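Local coordinates for protein amide synthase (Vibrio cholerae, PDB 1L5A) that acts as a free-standing nonribosomal peptide synthetase condensation enzyme of the vibriobactin pathway, probably forming an amide bond between an acyl donor and an amine, at residues L51-F56 / F67-D72; Y73-I78 / V110-H115; T106-Y111 / I120-H125; S212-S217 / E373-I378. All blocks are in the same frame, centred on the assembly; numbering follows the deposited sequence.

Contact 1 (L51-F56 / F67-D72); sequences LFRARF and FSPPID
Phe52 and Pro69 make the close-packed part of this contact. Pro69 turns its ring toward the short 3-10 turn of residues 51-53, and its CG lies 3.7 Å from Phe52 CB and 3.6 Å from the backbone Phe52 O. With CG anti to its own carbonyl carbon (chi1 -77°), the buried Phe52 carries its ring off from the proline and toward Thr106, leaving CB as the part that Pro69 meets. A proline suits this place: it has no N-H to satisfy, and its compact ring also packs against Val46 of helix 35-47 and against His108.

The other half lies nearer the solvent. Arg53 CD rests 3.3 Å from Phe67 O and 4.1 Å from Ser68 CA, while Arg53 CG stands 4.2 Å from Pro69 CD; all of this is aliphatic stem against backbone or ring carbon. A bend at chi3 (-67°) sends the guanidinium elsewhere, to a salt bridge with Asp50 and a hydrogen bond to the carbonyl of His65. Phe67 points its CB away, and its ring is exposed. The two segments thus meet by van der Waals packing without a direct hydrogen bond between them. Segment 51-56 supplies the first strand of the hairpin 54-56/62-64, and the loop of residues 67-71 leaves that hairpin for edge strand 72-75, a surface connection in the chloramphenicol acetyltransferase-like fold of condensation domains.

Contact 2 (Y73-I78 / V110-H115); sequences YQDLSI and VYRLSH
Gln74 sits between Val110 and Arg112 in the backbone ladder of two parallel strands. Gln74 N donates to Val110 O (3.0 Å), Arg112 N to Gln74 O (3.0 Å), and Leu76 N carries the pattern past the strand end to Arg112 O (2.8 Å).

Side-chain packing lies on both faces. On one, Val110 CB makes an apolar contact with the Tyr73 ring at its edge, 3.9 Å from CD1; Tyr73 also runs alongside Arg112, its OH 3.5 Å from Arg112 CB. On the face of Gln74 and Tyr111, the Tyr111 ring is met at CD2 by Leu76 CD1, 3.7 Å away, from just past the strand, and both side chains pack against helix 82-94.

Charge plays a lesser part. The extended Arg112 chain (chi1 179°) lies beside Asp75 in a long salt bridge, OD2 to NE 3.7 Å, while its NH1 bonds Thr35. Asp75 OD1 accepts from Ser77 N, an Asx turn that suits aspartate at the strand's end. Paired parallel strands joined through helix 82-94 are the mark of a beta-alpha-beta crossover.

Contact 3 (T106-Y111 / I120-H125); sequences TSHQVY and IYTRAH
Thr106 sits beside Ala124, with Thr106 CG2 3.8 Å from Ala124 CB; its OG1 shares a hydrogen bond with His108 NE2, 2.7 Å away. Ser107 exchanges two backbone hydrogen bonds with Arg123 and, being small, lets its CB lie against one face of the Arg123 guanidinium, 3.6 Å from NH1. Bends at chi2 and chi3 fold the arginine back. His108 faces Thr122 in a non-hydrogen-bonded pair; a water bonded to Thr122 OG1 also lies by His108 ND1, too close for that bond to be trusted. Gln109 likewise exchanges two with Tyr121, Gln109 N to Tyr121 O 3.0 Å and nearly straight at 171°. Its amide lies alongside the ring, Gln109 CD to Tyr121 CD2 3.5 Å, the planes 51° apart, and its OE1 accepts from Tyr111 OH. Val110 then meets Ile120 loosely through their CG1 atoms. Tyr121 OH and Arg123 NH1 both end on Asp93 of helix 82-94; the arginine's salt bridge pays for its burial and would probably favour the charged forms of Arg123 and Asp93.

Contact 4 (S212-S217 / E373-I378); sequences SYTLNS and ELCLDI
An antiparallel pairing at the edge of the four-stranded mixed sheet in the C-terminal half of the condensation fold brings Tyr213 against Leu376. Strand 208-214 is the outermost strand here, and 374-381 is its neighbour toward the middle of the sheet. Tyr213 N donates to Leu376 O at 2.8 Å, Leu376 N returns a bond of equal length to Tyr213 O, and Leu215 N reaches Leu374 O at 3.0 Å just past the strand.

The side chains differ in chemistry. Leu215 and Leu374 lie side by side and pack against Asn220 and Leu223 of helix 217-229 and Phe401 of helix 387-409; being apolar, they suit a buried place. Elsewhere the contact is more polar and more exposed: Thr214 CG2 touches Glu373 OE2 at 3.6 Å, the two side chains crossing at about a right angle. Asp377 OD1, which also forms a salt bridge with Arg367, accepts a hydrogen bond from Ser212 OG (chi1 -58°) at 2.7 Å, approached from above the carboxylate plane, 42° out of it.

Contacts 1, 2 and 3 lie on one side of the chain's centre, in the N-terminal half; contact 1 closes before the others open. Contacts 2 and 3 share Val110 and Tyr111 on strand 107-114, which pairs parallel with 72-75 and antiparallel with 117-125; contact 1 leads into the same edge, with Asp72 bonding His108 and Val110 through backbone. Contact 4 belongs to another sheet, its nearest atoms about 18 Å from contact 3. Contact 3 is buried, contacts 2 and 4 partly so, and contact 1 is superficial. Chemistry follows place: loop packing without a backbone ladder in contact 1, sheet ladders elsewhere, with charges buried in contact 3 but nearer solvent in contacts 2 and 4.

Contact 1 (L51-F56 / F67-D72)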
loop_
_atom_site.group_PDB
_atom_site.type_symbol
_atom_site.label_atom_id
_atom_site.label_comp_id
_atom_site.label_asym_id
_atom_site.label_seq_id
_atom_site.Cartn_x
_atom_site.Cartn_y
_atom_site.Cartn_z
ATOM N N LEU A 51 -0.481 -1.658 -26.970
ATOM C CA LEU A 51 -1.196 -0.468 -27.398
ATOM C C LEU A 51 -0.888 -0.069 -28.856
ATOM O O LEU A 51 -1.723 0.545 -29.510
ATOM C CB LEU A 51 -0.920 0.688 -26.424
ATOM C CG LEU A 51 -2.025 1.738 -26.326
ATOM C CD1 LEU A 51 -3.370 1.070 -26.013
ATOM C CD2 LEU A 51 -1.662 2.749 -25.253
ATOM N N PHE A 52 0.286 -0.404 -29.377
ATOM C CA PHE A 52 0.557 -0.065 -30.769
ATOM C C PHE A 52 -0.397 -0.827 -31.710
ATOM O O PHE A 52 -0.378 -0.601 -32.915
ATOM C CB PHE A 52 1.996 -0.407 -31.171
ATOM C CG PHE A 52 3.019 0.559 -30.681
ATOM C CD1 PHE A 52 4.349 0.415 -31.062
ATOM C CD2 PHE A 52 2.680 1.580 -29.803
ATOM C CE1 PHE A 52 5.328 1.262 -30.570
ATOM C CE2 PHE A 52 3.654 2.437 -29.300
ATOM C CZ PHE A 52 4.983 2.274 -29.683
ATOM N N ARG A 53 -1.207 -1.736 -31.177
ATOM C CA ARG A 53 -2.149 -2.487 -32.012
ATOM C C ARG A 53 -3.559 -1.932 -31.836
ATOM O O ARG A 53 -4.531 -2.463 -32.376
ATOM C CB ARG A 53 -2.151 -3.984 -31.653
ATOM C CG ARG A 53 -0.870 -4.741 -32.036
ATOM C CD ARG A 53 -0.977 -6.255 -31.763
ATOM N NE ARG A 53 -1.057 -6.582 -30.333
ATOM C CZ ARG A 53 -2.169 -6.945 -29.704
ATOM N NH1 ARG A 53 -3.325 -7.036 -30.373
ATOM N NH2 ARG A 53 -2.125 -7.224 -28.403
ATOM N N ALA A 54 -3.663 -0.862 -31.068
ATOM C CA ALA A 54 -4.938 -0.228 -30.824
ATOM C C ALA A 54 -5.505 0.404 -32.089
ATOM O O ALA A 54 -4.765 0.871 -32.951
ATOM C CB ALA A 54 -4.781 0.842 -29.761
ATOM N N ARG A 55 -6.831 0.406 -32.177
ATOM C CA ARG A 55 -7.565 1.006 -33.282
ATOM C C ARG A 55 -8.885 1.534 -32.728
ATOM O O ARG A 55 -9.409 1.011 -31.733
ATOM C CB ARG A 55 -7.811 -0.021 -34.399
ATOM C CG ARG A 55 -6.524 -0.424 -35.073
ATOM C CD ARG A 55 -6.732 -0.957 -36.447
ATOM N NE ARG A 55 -5.457 -1.197 -37.118
ATOM C CZ ARG A 55 -5.358 -1.666 -38.357
ATOM N NH1 ARG A 55 -6.466 -1.939 -39.054
ATOM N NH2 ARG A 55 -4.158 -1.888 -38.889
ATOM N N PHE A 56 -9.418 2.582 -33.355
ATOM C CA PHE A 56 -10.666 3.156 -32.872
ATOM C C PHE A 56 -11.800 3.108 -33.878
ATOM O O PHE A 56 -11.591 3.305 -35.077
ATOM C CB PHE A 56 -10.435 4.602 -32.439
ATOM C CG PHE A 56 -9.421 4.750 -31.348
ATOM C CD1 PHE A 56 -8.075 4.853 -31.647
ATOM C CD2 PHE A 56 -9.812 4.741 -30.015
ATOM C CE1 PHE A 56 -7.133 4.941 -30.637
ATOM C CE2 PHE A 56 -8.876 4.833 -28.999
ATOM C CZ PHE A 56 -7.537 4.932 -29.307
ATOM N N PHE A 67 -2.464 -8.216 -35.411
ATOM C CA PHE A 67 -1.081 -8.314 -35.859
ATOM C C PHE A 67 -0.233 -7.170 -35.328
ATOM O O PHE A 67 -0.741 -6.087 -35.066
ATOM C CB PHE A 67 -1.048 -8.328 -37.396
ATOM C CG PHE A 67 -1.906 -9.405 -38.019
ATOM C CD1 PHE A 67 -2.604 -9.159 -39.196
ATOM C CD2 PHE A 67 -2.024 -10.661 -37.425
ATOM C CE1 PHE A 67 -3.409 -10.147 -39.767
ATOM C CE2 PHE A 67 -2.818 -11.644 -37.983
ATOM C CZ PHE A 67 -3.514 -11.394 -39.154
ATOM N N SER A 68 1.064 -7.399 -35.160
ATOM C CA SER A 68 1.918 -6.322 -34.680
ATOM C C SER A 68 2.215 -5.380 -35.829
ATOM O O SER A 68 2.098 -5.736 -36.997
ATOM C CB SER A 68 3.236 -6.859 -34.085
ATOM O OG SER A 68 3.891 -7.802 -34.926
ATOM N N PRO A 69 2.577 -4.142 -35.513
ATOM C CA PRO A 69 2.896 -3.142 -36.535
ATOM C C PRO A 69 3.977 -3.616 -37.534
ATOM O O PRO A 69 4.988 -4.219 -37.148
ATOM C CB PRO A 69 3.382 -1.957 -35.697
ATOM C CG PRO A 69 2.562 -2.071 -34.455
ATOM C CD PRO A 69 2.606 -3.552 -34.161
ATOM N N PRO A 70 3.774 -3.348 -38.831
ATOM C CA PRO A 70 4.755 -3.745 -39.856
ATOM C C PRO A 70 6.011 -2.903 -39.662
ATOM O O PRO A 70 5.948 -1.808 -39.125
ATOM C CB PRO A 70 4.095 -3.353 -41.190
ATOM C CG PRO A 70 2.659 -3.041 -40.845
ATOM C CD PRO A 70 2.638 -2.612 -39.408
ATOM N N ILE A 71 7.143 -3.412 -40.110
ATOM C CA ILE A 71 8.376 -2.662 -40.047
ATOM C C ILE A 71 8.814 -2.482 -41.495
ATOM O O ILE A 71 9.226 -3.436 -42.141
ATOM C CB ILE A 71 9.468 -3.412 -39.315
ATOM C CG1 ILE A 71 9.103 -3.536 -37.838
ATOM C CG2 ILE A 71 10.789 -2.687 -39.503
ATOM C CD1 ILE A 71 10.168 -4.179 -37.014
ATOM N N ASP A 72 8.705 -1.264 -42.004
ATOM C CA ASP A 72 9.078 -0.974 -43.374
ATOM C C ASP A 72 10.581 -0.714 -43.452
ATOM O O ASP A 72 11.079 0.307 -42.961
ATOM C CB ASP A 72 8.249 0.223 -43.883
ATOM C CG ASP A 72 8.689 0.720 -45.269
ATOM O OD1 ASP A 72 8.852 -0.114 -46.192
ATOM O OD2 ASP A 72 8.859 1.959 -45.442
#

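Contact 2 (Y73-I78 / V110-H115)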
loop_
_atom_site.group_PDB
_atom_site.type_symbol
_atom_site.label_atom_id
_atom_site.label_comp_id
_atom_site.label_asym_id
_atom_site.label_seq_id
_atom_site.Cartn_x
_atom_site.Cartn_y
_atom_site.Cartn_z
ATOM N N TYR A 73 11.304 -1.659 -44.049
ATOM C CA TYR A 73 12.758 -1.549 -44.209
ATOM C C TYR A 73 13.203 -1.286 -45.653
ATOM O O TYR A 73 12.622 -1.809 -46.603
ATOM C CB TYR A 73 13.445 -2.830 -43.752
ATOM C CG TYR A 73 14.909 -2.876 -44.120
ATOM C CD1 TYR A 73 15.822 -2.039 -43.507
ATOM C CD2 TYR A 73 15.378 -3.756 -45.084
ATOM C CE1 TYR A 73 17.175 -2.081 -43.834
ATOM C CE2 TYR A 73 16.737 -3.800 -45.429
ATOM C CZ TYR A 73 17.626 -2.968 -44.795
ATOM O OH TYR A 73 18.969 -3.041 -45.082
ATOM N N GLN A 74 14.247 -0.485 -45.814
ATOM C CA GLN A 74 14.766 -0.215 -47.141
ATOM C C GLN A 74 16.274 -0.049 -47.103
ATOM O O GLN A 74 16.809 0.714 -46.294
ATOM C CB GLN A 74 14.111 1.031 -47.752
ATOM C CG GLN A 74 12.671 0.827 -48.214
ATOM C CD GLN A 74 12.008 2.115 -48.703
ATOM O OE1 GLN A 74 12.524 2.808 -49.593
ATOM N NE2 GLN A 74 10.854 2.440 -48.123
ATOM N N ASP A 75 16.953 -0.814 -47.952
ATOM C CA ASP A 75 18.407 -0.728 -48.081
ATOM C C ASP A 75 18.581 0.335 -49.169
ATOM O O ASP A 75 18.200 0.121 -50.327
ATOM C CB ASP A 75 18.992 -2.055 -48.574
ATOM C CG ASP A 75 20.495 -2.081 -48.505
ATOM O OD1 ASP A 75 21.105 -1.027 -48.754
ATOM O OD2 ASP A 75 21.075 -3.151 -48.203
ATOM N N LEU A 76 19.136 1.483 -48.803
ATOM C CA LEU A 76 19.306 2.553 -49.762
ATOM C C LEU A 76 20.752 2.788 -50.078
ATOM O O LEU A 76 21.063 3.674 -50.875
ATOM C CB LEU A 76 18.713 3.845 -49.218
ATOM C CG LEU A 76 17.211 3.864 -48.990
ATOM C CD1 LEU A 76 16.803 5.228 -48.450
ATOM C CD2 LEU A 76 16.506 3.599 -50.291
ATOM N N SER A 77 21.633 2.003 -49.458
ATOM C CA SER A 77 23.077 2.137 -49.669
ATOM C C SER A 77 23.479 2.112 -51.141
ATOM O O SER A 77 24.595 2.492 -51.499
ATOM C CB SER A 77 23.843 1.054 -48.886
ATOM O OG SER A 77 23.396 -0.257 -49.196
ATOM N N ILE A 78 22.545 1.693 -51.990
ATOM C CA ILE A 78 22.767 1.622 -53.427
ATOM C C ILE A 78 22.681 2.986 -54.100
ATOM O O ILE A 78 23.441 3.274 -55.016
ATOM C CB ILE A 78 21.723 0.722 -54.090
ATOM C CG1 ILE A 78 21.034 -0.150 -53.026
ATOM C CG2 ILE A 78 22.395 -0.127 -55.169
ATOM C CD1 ILE A 78 19.895 -1.009 -53.563
ATOM N N VAL A 110 12.799 1.768 -41.365
ATOM C CA VAL A 110 14.233 1.634 -41.128
ATOM C C VAL A 110 14.983 1.823 -42.437
ATOM O O VAL A 110 14.576 1.300 -43.466
ATOM C CB VAL A 110 14.613 0.239 -40.582
ATOM C CG1 VAL A 110 16.099 0.213 -40.253
ATOM C CG2 VAL A 110 13.806 -0.087 -39.344
ATOM N N TYR A 111 16.096 2.543 -42.394
ATOM C CA TYR A 111 16.878 2.770 -43.602
ATOM C C TYR A 111 18.353 2.507 -43.444
ATOM O O TYR A 111 19.001 3.053 -42.559
ATOM C CB TYR A 111 16.748 4.217 -44.101
ATOM C CG TYR A 111 15.346 4.666 -44.343
ATOM C CD1 TYR A 111 14.638 5.364 -43.358
ATOM C CD2 TYR A 111 14.702 4.368 -45.537
ATOM C CE1 TYR A 111 13.313 5.746 -43.560
ATOM C CE2 TYR A 111 13.379 4.746 -45.747
ATOM C CZ TYR A 111 12.691 5.429 -44.750
ATOM O OH TYR A 111 11.363 5.731 -44.924
ATOM N N ARG A 112 18.886 1.676 -44.322
ATOM C CA ARG A 112 20.311 1.424 -44.320
ATOM C C ARG A 112 20.790 2.444 -45.361
ATOM O O ARG A 112 20.537 2.299 -46.557
ATOM C CB ARG A 112 20.615 -0.016 -44.766
ATOM C CG ARG A 112 22.106 -0.361 -44.827
ATOM C CD ARG A 112 22.329 -1.850 -45.091
ATOM N NE ARG A 112 23.631 -2.113 -45.703
ATOM C CZ ARG A 112 24.706 -2.558 -45.059
ATOM N NH1 ARG A 112 24.670 -2.814 -43.756
ATOM N NH2 ARG A 112 25.838 -2.730 -45.729
ATOM N N LEU A 113 21.440 3.501 -44.893
ATOM C CA LEU A 113 21.929 4.540 -45.787
ATOM C C LEU A 113 23.266 4.122 -46.379
ATOM O O LEU A 113 23.526 4.319 -47.564
ATOM C CB LEU A 113 22.083 5.846 -45.014
ATOM C CG LEU A 113 20.784 6.329 -44.355
ATOM C CD1 LEU A 113 21.066 7.495 -43.419
ATOM C CD2 LEU A 113 19.798 6.722 -45.442
ATOM N N SER A 114 24.115 3.555 -45.532
ATOM C CA SER A 114 25.420 3.069 -45.934
ATOM C C SER A 114 25.708 1.915 -44.968
ATOM O O SER A 114 24.891 1.626 -44.102
ATOM C CB SER A 114 26.454 4.181 -45.789
ATOM O OG SER A 114 27.102 4.147 -44.529
ATOM N N HIS A 115 26.844 1.246 -45.091
ATOM C CA HIS A 115 27.108 0.143 -44.174
ATOM C C HIS A 115 27.330 0.637 -42.738
ATOM O O HIS A 115 27.202 -0.128 -41.793
ATOM C CB HIS A 115 28.315 -0.681 -44.646
ATOM C CG HIS A 115 29.627 0.031 -44.507
ATOM N ND1 HIS A 115 29.934 1.177 -45.210
ATOM C CD2 HIS A 115 30.721 -0.250 -43.755
ATOM C CE1 HIS A 115 31.158 1.569 -44.900
ATOM N NE2 HIS A 115 31.658 0.721 -44.019
#

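Contact 3 (T106-Y111 / I120-H125)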
loop_
_atom_site.group_PDB
_atom_site.type_symbol
_atom_site.label_atom_id
_atom_site.label_comp_id
_atom_site.label_asym_id
_atom_site.label_seq_id
_atom_site.Cartn_x
_atom_site.Cartn_y
_atom_site.Cartn_z
ATOM N N THR A 106 0.515 3.587 -35.420
ATOM C CA THR A 106 1.952 3.842 -35.475
ATOM C C THR A 106 2.566 3.496 -36.822
ATOM O O THR A 106 1.931 2.885 -37.665
ATOM C CB THR A 106 2.724 3.074 -34.375
ATOM O OG1 THR A 106 2.879 1.700 -34.759
ATOM C CG2 THR A 106 1.980 3.161 -33.049
ATOM N N SER A 107 3.814 3.899 -37.010
ATOM C CA SER A 107 4.546 3.632 -38.236
ATOM C C SER A 107 5.998 3.359 -37.849
ATOM O O SER A 107 6.531 3.988 -36.928
ATOM C CB SER A 107 4.455 4.844 -39.177
ATOM O OG SER A 107 5.013 4.570 -40.453
ATOM N N HIS A 108 6.637 2.427 -38.550
ATOM C CA HIS A 108 8.025 2.079 -38.266
ATOM C C HIS A 108 8.795 1.925 -39.564
ATOM O O HIS A 108 8.494 1.065 -40.394
ATOM C CB HIS A 108 8.069 0.780 -37.446
ATOM C CG HIS A 108 7.174 0.822 -36.253
ATOM N ND1 HIS A 108 7.557 1.397 -35.058
ATOM C CD2 HIS A 108 5.861 0.510 -36.118
ATOM C CE1 HIS A 108 6.516 1.443 -34.244
ATOM N NE2 HIS A 108 5.474 0.913 -34.864
ATOM N N GLN A 109 9.801 2.764 -39.746
ATOM C CA GLN A 109 10.572 2.697 -40.966
ATOM C C GLN A 109 12.056 2.589 -40.624
ATOM O O GLN A 109 12.517 3.231 -39.689
ATOM C CB GLN A 109 10.310 3.960 -41.788
ATOM C CG GLN A 109 8.838 4.236 -42.147
ATOM C CD GLN A 109 8.609 5.698 -42.641
ATOM O OE1 GLN A 109 9.546 6.384 -43.102
ATOM N NE2 GLN A 109 7.357 6.164 -42.551
ATOM N N VAL A 110 12.799 1.768 -41.365
ATOM C CA VAL A 110 14.233 1.634 -41.128
ATOM C C VAL A 110 14.983 1.823 -42.437
ATOM O O VAL A 110 14.576 1.300 -43.466
ATOM C CB VAL A 110 14.613 0.239 -40.582
ATOM C CG1 VAL A 110 16.099 0.213 -40.253
ATOM C CG2 VAL A 110 13.806 -0.087 -39.344
ATOM N N TYR A 111 16.096 2.543 -42.394
ATOM C CA TYR A 111 16.878 2.770 -43.602
ATOM C C TYR A 111 18.353 2.507 -43.444
ATOM O O TYR A 111 19.001 3.053 -42.559
ATOM C CB TYR A 111 16.748 4.217 -44.101
ATOM C CG TYR A 111 15.346 4.666 -44.343
ATOM C CD1 TYR A 111 14.638 5.364 -43.358
ATOM C CD2 TYR A 111 14.702 4.368 -45.537
ATOM C CE1 TYR A 111 13.313 5.746 -43.560
ATOM C CE2 TYR A 111 13.379 4.746 -45.747
ATOM C CZ TYR A 111 12.691 5.429 -44.750
ATOM O OH TYR A 111 11.363 5.731 -44.924
ATOM N N ILE A 120 16.405 5.158 -38.216
ATOM C CA ILE A 120 15.186 4.559 -37.688
ATOM C C ILE A 120 14.173 5.656 -37.413
ATOM O O ILE A 120 14.475 6.646 -36.740
ATOM C CB ILE A 120 15.427 3.847 -36.361
ATOM C CG1 ILE A 120 16.296 2.616 -36.578
ATOM C CG2 ILE A 120 14.102 3.450 -35.749
ATOM C CD1 ILE A 120 16.949 2.136 -35.310
ATOM N N TYR A 121 12.971 5.460 -37.923
ATOM C CA TYR A 121 11.901 6.416 -37.750
ATOM C C TYR A 121 10.726 5.730 -37.063
ATOM O O TYR A 121 10.198 4.724 -37.548
ATOM C CB TYR A 121 11.461 6.971 -39.118
ATOM C CG TYR A 121 10.209 7.813 -39.080
ATOM C CD1 TYR A 121 10.208 9.099 -38.513
ATOM C CD2 TYR A 121 9.020 7.330 -39.608
ATOM C CE1 TYR A 121 9.032 9.883 -38.481
ATOM C CE2 TYR A 121 7.844 8.098 -39.584
ATOM C CZ TYR A 121 7.858 9.368 -39.023
ATOM O OH TYR A 121 6.692 10.102 -39.021
ATOM N N THR A 122 10.319 6.295 -35.934
ATOM C CA THR A 122 9.207 5.772 -35.159
ATOM C C THR A 122 8.149 6.854 -34.999
ATOM O O THR A 122 8.464 7.965 -34.609
ATOM C CB THR A 122 9.690 5.371 -33.775
ATOM O OG1 THR A 122 10.743 4.417 -33.917
ATOM C CG2 THR A 122 8.548 4.773 -32.953
ATOM N N ARG A 123 6.900 6.534 -35.295
ATOM C CA ARG A 123 5.832 7.503 -35.136
ATOM C C ARG A 123 4.595 6.895 -34.530
ATOM O O ARG A 123 4.183 5.792 -34.888
ATOM C CB ARG A 123 5.406 8.107 -36.460
ATOM C CG ARG A 123 4.025 8.767 -36.364
ATOM C CD ARG A 123 3.227 8.553 -37.619
ATOM N NE ARG A 123 2.095 7.670 -37.389
ATOM C CZ ARG A 123 1.411 7.063 -38.351
ATOM N NH1 ARG A 123 1.744 7.242 -39.625
ATOM N NH2 ARG A 123 0.399 6.267 -38.036
ATOM N N ALA A 124 3.971 7.659 -33.648
ATOM C CA ALA A 124 2.754 7.222 -32.998
ATOM C C ALA A 124 1.889 8.436 -32.725
ATOM O O ALA A 124 2.317 9.564 -32.869
ATOM C CB ALA A 124 3.102 6.520 -31.683
ATOM N N HIS A 125 0.649 8.203 -32.350
ATOM C CA HIS A 125 -0.229 9.299 -31.990
ATOM C C HIS A 125 -0.163 9.415 -30.461
ATOM O O HIS A 125 -0.063 8.413 -29.748
ATOM C CB HIS A 125 -1.649 8.997 -32.437
ATOM C CG HIS A 125 -2.582 10.142 -32.256
ATOM N ND1 HIS A 125 -3.076 10.507 -31.023
ATOM C CD2 HIS A 125 -3.096 11.021 -33.147
ATOM C CE1 HIS A 125 -3.857 11.563 -31.165
ATOM N NE2 HIS A 125 -3.885 11.896 -32.443
HETATM O O HOH W 1 9.822 2.219 -35.475
#

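Contact 4 (S212-S217 / E373-I378)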
loop_
_atom_site.group_PDB
_atom_site.type_symbol
_atom_site.label_atom_id
_atom_site.label_comp_id
_atom_site.label_asym_id
_atom_site.label_seq_id
_atom_site.Cartn_x
_atom_site.Cartn_y
_atom_site.Cartn_z
ATOM N N SER A 212 17.357 28.284 -27.200
ATOM C CA SER A 212 18.033 27.357 -26.306
ATOM C C SER A 212 19.242 27.998 -25.663
ATOM O O SER A 212 20.040 28.649 -26.338
ATOM C CB SER A 212 18.479 26.108 -27.067
ATOM O OG SER A 212 17.378 25.452 -27.674
ATOM N N TYR A 213 19.364 27.812 -24.352
ATOM C CA TYR A 213 20.485 28.337 -23.595
ATOM C C TYR A 213 21.140 27.187 -22.844
ATOM O O TYR A 213 20.491 26.498 -22.060
ATOM C CB TYR A 213 20.018 29.403 -22.611
ATOM C CG TYR A 213 21.066 29.788 -21.581
ATOM C CD1 TYR A 213 22.309 30.298 -21.967
ATOM C CD2 TYR A 213 20.804 29.667 -20.216
ATOM C CE1 TYR A 213 23.262 30.680 -21.013
ATOM C CE2 TYR A 213 21.746 30.044 -19.259
ATOM C CZ TYR A 213 22.969 30.549 -19.661
ATOM O OH TYR A 213 23.884 30.931 -18.704
ATOM N N THR A 214 22.426 26.973 -23.099
ATOM C CA THR A 214 23.155 25.896 -22.443
ATOM C C THR A 214 23.683 26.370 -21.101
ATOM O O THR A 214 24.410 27.364 -21.016
ATOM C CB THR A 214 24.342 25.404 -23.301
ATOM O OG1 THR A 214 23.852 24.867 -24.540
ATOM C CG2 THR A 214 25.114 24.327 -22.564
ATOM N N LEU A 215 23.298 25.652 -20.050
ATOM C CA LEU A 215 23.720 25.987 -18.703
ATOM C C LEU A 215 25.199 25.727 -18.504
ATOM O O LEU A 215 25.737 24.705 -18.935
ATOM C CB LEU A 215 22.918 25.183 -17.683
ATOM C CG LEU A 215 21.421 25.487 -17.710
ATOM C CD1 LEU A 215 20.694 24.518 -16.810
ATOM C CD2 LEU A 215 21.176 26.922 -17.264
ATOM N N ASN A 216 25.850 26.677 -17.849
ATOM C CA ASN A 216 27.262 26.580 -17.553
ATOM C C ASN A 216 27.509 25.361 -16.659
ATOM O O ASN A 216 26.718 25.061 -15.759
ATOM C CB ASN A 216 27.701 27.874 -16.875
ATOM C CG ASN A 216 29.053 27.766 -16.237
ATOM O OD1 ASN A 216 29.166 27.440 -15.057
ATOM N ND2 ASN A 216 30.098 28.030 -17.013
ATOM N N SER A 217 28.601 24.649 -16.915
ATOM C CA SER A 217 28.926 23.462 -16.127
ATOM C C SER A 217 29.002 23.724 -14.627
ATOM O O SER A 217 28.535 22.910 -13.825
ATOM C CB SER A 217 30.241 22.868 -16.604
ATOM O OG SER A 217 30.117 22.477 -17.955
ATOM N N GLU A 373 25.813 17.771 -20.368
ATOM C CA GLU A 373 25.358 19.049 -20.873
ATOM C C GLU A 373 23.873 19.146 -20.558
ATOM O O GLU A 373 23.118 18.195 -20.769
ATOM C CB GLU A 373 25.591 19.153 -22.380
ATOM C CG GLU A 373 25.120 20.466 -22.977
ATOM C CD GLU A 373 25.392 20.563 -24.464
ATOM O OE1 GLU A 373 25.233 19.538 -25.164
ATOM O OE2 GLU A 373 25.749 21.666 -24.935
ATOM N N LEU A 374 23.470 20.293 -20.027
ATOM C CA LEU A 374 22.080 20.537 -19.681
ATOM C C LEU A 374 21.638 21.832 -20.338
ATOM O O LEU A 374 22.166 22.904 -20.029
ATOM C CB LEU A 374 21.931 20.664 -18.169
ATOM C CG LEU A 374 20.516 20.924 -17.668
ATOM C CD1 LEU A 374 19.656 19.689 -17.902
ATOM C CD2 LEU A 374 20.572 21.274 -16.198
ATOM N N CYS A 375 20.670 21.734 -21.243
ATOM C CA CYS A 375 20.166 22.919 -21.939
ATOM C C CYS A 375 18.746 23.296 -21.515
ATOM O O CYS A 375 17.973 22.451 -21.051
ATOM C CB CYS A 375 20.202 22.702 -23.455
ATOM S SG CYS A 375 21.819 22.209 -24.058
ATOM N N LEU A 376 18.432 24.581 -21.659
ATOM C CA LEU A 376 17.122 25.112 -21.329
ATOM C C LEU A 376 16.501 25.617 -22.612
ATOM O O LEU A 376 17.120 26.386 -23.337
ATOM C CB LEU A 376 17.235 26.279 -20.347
ATOM C CG LEU A 376 15.985 27.178 -20.270
ATOM C CD1 LEU A 376 14.785 26.363 -19.839
ATOM C CD2 LEU A 376 16.209 28.314 -19.299
ATOM N N ASP A 377 15.286 25.173 -22.901
ATOM C CA ASP A 377 14.592 25.610 -24.098
ATOM C C ASP A 377 13.368 26.394 -23.674
ATOM O O ASP A 377 12.526 25.869 -22.940
ATOM C CB ASP A 377 14.134 24.422 -24.935
ATOM C CG ASP A 377 15.268 23.512 -25.331
ATOM O OD1 ASP A 377 16.374 24.021 -25.616
ATOM O OD2 ASP A 377 15.041 22.281 -25.374
ATOM N N ILE A 378 13.272 27.643 -24.127
ATOM C CA ILE A 378 12.122 28.481 -23.808
ATOM C C ILE A 378 11.266 28.554 -25.068
ATOM O O ILE A 378 11.612 29.240 -26.015
ATOM C CB ILE A 378 12.553 29.900 -23.399
ATOM C CG1 ILE A 378 13.700 29.830 -22.387
ATOM C CG2 ILE A 378 11.383 30.643 -22.790
ATOM C CD1 ILE A 378 13.367 29.075 -21.141
#